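PDB 2OKX: rhamnosidase B from Bacillus sp., which hydrolyses terminal alpha-L-rhamnose residues from rhamnosides as a family 78 glycoside hydrolase, probably with inversion at the anomeric carbon. Local coordinates for residues Ala46-Val51 against Val94-Val99; Thr248-Glu253 against Phe324-Pro329. All coordinates share one frame; numbering follows the deposited sequence.

Interaction 1: residues Ala46-Val51 against Val94-Val99; sequences ADSRYV and VLHFGV
L95 O takes two backbone donors from across the contact, S48 N at 2.8 Å and R49 N at 3.0 Å. With S48 and R49 both set against one residue this is a classic beta bulge, and it falls just after the cis peptide that joins D47 to S48. L95 N returns a bond to R49 O, closing the antiparallel pair. The side chain of S48, within the bulge, adds a further bond: its OG, beside its own backbone N (chi1 -45°), receives F97 N at 3.0 Å, almost straight (176°). S48 CB itself lies over one face of the F97 phenyl, toward the rim, in a CH-pi contact. H96 ND1 donates to D47 O at 3.2 Å; the acceptor is near the imidazole plane, but ND1 stands above the carbonyl plane rather than on a lone pair. R49 NH1 folds back onto S48 O at 2.9 Å. Further out, S18 holds H96 NE2, Y104 and W187 hold the D47 carboxylate, and Y104 meets the F97 ring edge-to-face. Here the chain passes from the sheet of strand 41-47 to that of 49-54 and 87-96, and the bonds to L95 O and S48 OG probably fix that crossing.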
loop_
_atom_site.group_PDB
_atom_site.type_symbol
_atom_site.label_atom_id
_atom_site.label_comp_id
_atom_site.label_asym_id
_atom_site.label_seq_id
_atom_site.Cartn_x
_atom_site.Cartn_y
_atom_site.Cartn_z
ATOM N N ALA A 46 -1.919 18.569 9.731
ATOM C CA ALA A 46 -0.782 19.123 9.020
ATOM C C ALA A 46 -0.752 18.638 7.583
ATOM O O ALA A 46 -1.511 17.752 7.195
ATOM C CB ALA A 46 0.509 18.740 9.722
ATOM N N ASP A 47 0.127 19.242 6.798
ATOM C CA ASP A 47 0.302 18.898 5.395
ATOM C C ASP A 47 1.809 18.736 5.227
ATOM O O ASP A 47 2.539 19.717 5.371
ATOM C CB ASP A 47 -0.208 20.044 4.509
ATOM C CG ASP A 47 -0.179 19.697 3.035
ATOM O OD1 ASP A 47 0.817 19.092 2.596
ATOM O OD2 ASP A 47 -1.143 20.035 2.316
ATOM N N SER A 48 2.290 17.539 4.885
ATOM C CA SER A 48 1.477 16.352 4.612
ATOM C C SER A 48 1.157 15.460 5.816
ATOM O O SER A 48 0.035 14.960 5.944
ATOM C CB SER A 48 2.177 15.498 3.553
ATOM O OG SER A 48 2.659 16.295 2.488
ATOM N N ARG A 49 2.151 15.235 6.670
ATOM C CA ARG A 49 1.987 14.391 7.857
ATOM C C ARG A 49 2.762 14.982 9.041
ATOM O O ARG A 49 3.660 15.800 8.849
ATOM C CB ARG A 49 2.508 12.978 7.568
ATOM C CG ARG A 49 1.824 12.259 6.407
ATOM C CD ARG A 49 0.394 11.877 6.744
ATOM N NE ARG A 49 -0.208 11.031 5.717
ATOM C CZ ARG A 49 -1.069 11.449 4.793
ATOM N NH1 ARG A 49 -1.450 12.722 4.754
ATOM N NH2 ARG A 49 -1.555 10.589 3.909
ATOM N N TYR A 50 2.430 14.558 10.261
ATOM C CA TYR A 50 3.116 15.075 11.440
ATOM C C TYR A 50 3.422 14.023 12.503
ATOM O O TYR A 50 2.841 12.940 12.513
ATOM C CB TYR A 50 2.273 16.163 12.115
ATOM C CG TYR A 50 1.075 15.613 12.871
ATOM C CD1 TYR A 50 -0.182 15.531 12.274
ATOM C CD2 TYR A 50 1.216 15.117 14.168
ATOM C CE1 TYR A 50 -1.269 14.967 12.948
ATOM C CE2 TYR A 50 0.137 14.547 14.848
ATOM C CZ TYR A 50 -1.099 14.475 14.232
ATOM O OH TYR A 50 -2.153 13.892 14.898
ATOM N N VAL A 51 4.341 14.379 13.395
ATOM C CA VAL A 51 4.713 13.570 14.550
ATOM C C VAL A 51 4.627 14.573 15.708
ATOM O O VAL A 51 5.350 15.574 15.726
ATOM C CB VAL A 51 6.143 13.020 14.465
ATOM C CG1 VAL A 51 6.467 12.269 15.751
ATOM C CG2 VAL A 51 6.282 12.083 13.265
ATOM N N VAL A 94 6.882 18.065 10.934
ATOM C CA VAL A 94 5.948 17.972 9.826
ATOM C C VAL A 94 6.690 17.545 8.569
ATOM O O VAL A 94 7.705 18.139 8.201
ATOM C CB VAL A 94 5.232 19.324 9.563
ATOM C CG1 VAL A 94 4.334 19.210 8.335
ATOM C CG2 VAL A 94 4.404 19.724 10.779
ATOM N N LEU A 95 6.196 16.488 7.934
ATOM C CA LEU A 95 6.794 15.996 6.701
ATOM C C LEU A 95 5.942 16.543 5.564
ATOM O O LEU A 95 4.742 16.286 5.521
ATOM C CB LEU A 95 6.763 14.462 6.636
ATOM C CG LEU A 95 7.518 13.593 7.646
ATOM C CD1 LEU A 95 6.824 13.645 9.006
ATOM C CD2 LEU A 95 7.555 12.159 7.130
ATOM N N HIS A 96 6.535 17.326 4.669
ATOM C CA HIS A 96 5.768 17.831 3.536
ATOM C C HIS A 96 6.329 17.193 2.277
ATOM O O HIS A 96 7.493 17.386 1.947
ATOM C CB HIS A 96 5.851 19.350 3.408
ATOM C CG HIS A 96 5.004 19.886 2.300
ATOM N ND1 HIS A 96 3.627 19.911 2.369
ATOM C CD2 HIS A 96 5.326 20.294 1.050
ATOM C CE1 HIS A 96 3.139 20.305 1.207
ATOM N NE2 HIS A 96 4.149 20.543 0.389
ATOM N N PHE A 97 5.495 16.437 1.573
ATOM C CA PHE A 97 5.936 15.746 0.370
ATOM C C PHE A 97 6.221 16.669 -0.811
ATOM O O PHE A 97 7.217 16.492 -1.510
ATOM C CB PHE A 97 4.899 14.695 -0.047
ATOM C CG PHE A 97 4.601 13.671 1.020
ATOM C CD1 PHE A 97 5.615 13.180 1.840
ATOM C CD2 PHE A 97 3.312 13.172 1.181
ATOM C CE1 PHE A 97 5.349 12.203 2.808
ATOM C CE2 PHE A 97 3.034 12.197 2.143
ATOM C CZ PHE A 97 4.056 11.711 2.956
ATOM N N GLY A 98 5.343 17.643 -1.035
ATOM C CA GLY A 98 5.523 18.556 -2.151
ATOM C C GLY A 98 5.280 17.854 -3.476
ATOM O O GLY A 98 5.560 18.396 -4.547
ATOM N N VAL A 99 4.752 16.636 -3.396
ATOM C CA VAL A 99 4.466 15.820 -4.574
ATOM C C VAL A 99 3.223 14.989 -4.278
ATOM O O VAL A 99 3.092 14.435 -3.186
ATOM C CB VAL A 99 5.643 14.863 -4.879
ATOM C CG1 VAL A 99 5.305 13.962 -6.057
ATOM C CG2 VAL A 99 6.902 15.662 -5.166
#

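Interaction 2: residues Thr248-Glu253 against Phe324-Pro329; sequences TILTLE and FTLRSP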
loop_
_atom_site.group_PDB
_atom_site.type_symbol
_atom_site.label_atom_id
_atom_site.label_comp_id
_atom_site.label_asym_id
_atom_site.label_seq_id
_atom_site.Cartn_x
_atom_site.Cartn_y
_atom_site.Cartn_z
ATOM N N THR A 248 25.735 10.969 -19.600
ATOM C CA THR A 248 26.851 11.320 -18.741
ATOM C C THR A 248 28.154 10.963 -19.442
ATOM O O THR A 248 28.197 10.059 -20.285
ATOM C CB THR A 248 26.801 10.558 -17.396
ATOM O OG1 THR A 248 27.760 11.123 -16.490
ATOM C CG2 THR A 248 27.126 9.083 -17.605
ATOM N N ILE A 249 29.213 11.685 -19.095
ATOM C CA ILE A 249 30.524 11.427 -19.671
ATOM C C ILE A 249 31.323 10.600 -18.676
ATOM O O ILE A 249 31.575 11.039 -17.554
ATOM C CB ILE A 249 31.292 12.734 -19.952
ATOM C CG1 ILE A 249 30.496 13.614 -20.917
ATOM C CG2 ILE A 249 32.660 12.415 -20.537
ATOM C CD1 ILE A 249 30.280 12.981 -22.273
ATOM N N LEU A 250 31.708 9.399 -19.090
ATOM C CA LEU A 250 32.488 8.499 -18.252
ATOM C C LEU A 250 33.957 8.631 -18.629
ATOM O O LEU A 250 34.336 8.341 -19.762
ATOM C CB LEU A 250 32.032 7.053 -18.470
ATOM C CG LEU A 250 32.873 5.945 -17.834
ATOM C CD1 LEU A 250 32.875 6.102 -16.328
ATOM C CD2 LEU A 250 32.311 4.586 -18.227
ATOM N N THR A 251 34.781 9.065 -17.680
ATOM C CA THR A 251 36.206 9.235 -17.938
ATOM C C THR A 251 37.046 8.256 -17.134
ATOM O O THR A 251 36.981 8.232 -15.903
ATOM C CB THR A 251 36.672 10.661 -17.589
ATOM O OG1 THR A 251 35.870 11.613 -18.294
ATOM C CG2 THR A 251 38.128 10.853 -17.984
ATOM N N LEU A 252 37.831 7.449 -17.842
ATOM C CA LEU A 252 38.710 6.473 -17.208
ATOM C C LEU A 252 40.143 6.988 -17.193
ATOM O O LEU A 252 40.679 7.378 -18.231
ATOM C CB LEU A 252 38.670 5.142 -17.958
ATOM C CG LEU A 252 37.502 4.195 -17.687
ATOM C CD1 LEU A 252 37.713 2.902 -18.460
ATOM C CD2 LEU A 252 37.417 3.903 -16.196
ATOM N N GLU A 253 40.762 6.987 -16.016
ATOM C CA GLU A 253 42.140 7.445 -15.888
ATOM C C GLU A 253 43.045 6.476 -16.638
ATOM O O GLU A 253 44.039 6.878 -17.240
ATOM C CB GLU A 253 42.549 7.504 -14.417
ATOM C CG GLU A 253 41.684 8.423 -13.571
ATOM C CD GLU A 253 42.174 8.526 -12.137
ATOM O OE1 GLU A 253 41.518 9.223 -11.332
ATOM O OE2 GLU A 253 43.215 7.910 -11.818
ATOM N N PHE A 324 37.464 6.115 -12.163
ATOM C CA PHE A 324 36.687 6.847 -13.157
ATOM C C PHE A 324 35.929 8.032 -12.568
ATOM O O PHE A 324 35.680 8.096 -11.363
ATOM C CB PHE A 324 35.693 5.915 -13.861
ATOM C CG PHE A 324 34.621 5.370 -12.956
ATOM C CD1 PHE A 324 34.865 4.263 -12.150
ATOM C CD2 PHE A 324 33.370 5.973 -12.900
ATOM C CE1 PHE A 324 33.876 3.765 -11.302
ATOM C CE2 PHE A 324 32.376 5.483 -12.056
ATOM C CZ PHE A 324 32.632 4.377 -11.257
ATOM N N THR A 325 35.572 8.977 -13.428
ATOM C CA THR A 325 34.822 10.149 -13.007
ATOM C C THR A 325 33.602 10.282 -13.909
ATOM O O THR A 325 33.522 9.643 -14.959
ATOM C CB THR A 325 35.663 11.444 -13.116
ATOM O OG1 THR A 325 35.917 11.743 -14.496
ATOM C CG2 THR A 325 36.987 11.278 -12.390
ATOM N N LEU A 326 32.657 11.113 -13.492
ATOM C CA LEU A 326 31.439 11.345 -14.251
ATOM C C LEU A 326 31.121 12.827 -14.266
ATOM O O LEU A 326 31.342 13.528 -13.276
ATOM C CB LEU A 326 30.257 10.601 -13.616
ATOM C CG LEU A 326 29.841 9.220 -14.128
ATOM C CD1 LEU A 326 31.009 8.253 -14.087
ATOM C CD2 LEU A 326 28.683 8.711 -13.272
ATOM N N ARG A 327 30.604 13.310 -15.387
ATOM C CA ARG A 327 30.218 14.706 -15.471
ATOM C C ARG A 327 29.108 14.874 -16.490
ATOM O O ARG A 327 29.003 14.104 -17.441
ATOM C CB ARG A 327 31.412 15.603 -15.826
ATOM C CG ARG A 327 31.907 15.526 -17.255
ATOM C CD ARG A 327 32.816 16.727 -17.541
ATOM N NE ARG A 327 33.357 16.715 -18.896
ATOM C CZ ARG A 327 34.237 15.823 -19.336
ATOM N NH1 ARG A 327 34.680 14.870 -18.526
ATOM N NH2 ARG A 327 34.668 15.880 -20.589
ATOM N N SER A 328 28.272 15.878 -16.264
ATOM C CA SER A 328 27.148 16.168 -17.138
ATOM C C SER A 328 27.591 16.822 -18.436
ATOM O O SER A 328 28.505 17.646 -18.444
ATOM C CB SER A 328 26.165 17.095 -16.426
ATOM O OG SER A 328 25.163 17.554 -17.315
ATOM N N PRO A 329 26.954 16.452 -19.556
ATOM C CA PRO A 329 27.316 17.044 -20.847
ATOM C C PRO A 329 26.768 18.465 -20.901
ATOM O O PRO A 329 27.085 19.233 -21.807
ATOM C CB PRO A 329 26.629 16.127 -21.860
ATOM C CG PRO A 329 26.474 14.826 -21.115
ATOM C CD PRO A 329 26.072 15.291 -19.747
HETATM O O HOH W 1 33.774 12.554 -16.920
#
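I249 O is gripped from two quarters: an ordered water donates to it at 2.7 Å, and R327 N reaches it at 3.3 Å, in the carbonyl plane and on a lone pair. That water also bonds T251 OG1 at 2.7 Å and, weakly, T325 OG1, tying together the threonines of one hydrogen-bonded pair. Their side chains run side by side, pointing the same way. I249 N answers with a bond to R327 O at 2.9 Å, nearly along the C=O axis, and T251 and T325 exchange a second pair of backbone bonds. On this same face R327 starts with CG between its backbone N and carbonyl carbon (chi1 73°), then runs extended to NE, which carries the guanidinium across I249; CG2 of I249 sits over one guanidinium face, 3.8 Å from R327 NH1. The other face of the sheet is mostly apolar. There L250 CD1 touches both F324 CD2 (3.5 Å) and L326 CD1 (3.6 Å), while L252 CD2 packs on F324 CB. Strand 324-327 thus lies antiparallel along the end of strand 240-252, whose other edge pairs with strand 297-309; E298 from that neighbour forms a salt bridge with R327 NH2. F324 and L326 also touch I318 of strand 314-320, which belongs to a separate sheet of the D2 region.

In the fold
Both contacts are antiparallel strand pairs, but they hold different elements: interaction 1 lies in the N-terminal domain and interaction 2 in the D2 region, their centres about 37 Å apart and their nearest atoms about 22 Å, without touching. Interaction 1 is almost wholly buried and lies nearer the middle of the molecule; side chains and backbone of the protein itself meet its polar groups where the chain passes from one sheet to the next. Interaction 2, far out on the molecule, keeps a regular register and divides its chemistry by face, with water and a charged arginine on the more exposed face and leucines and a phenylalanine on the other.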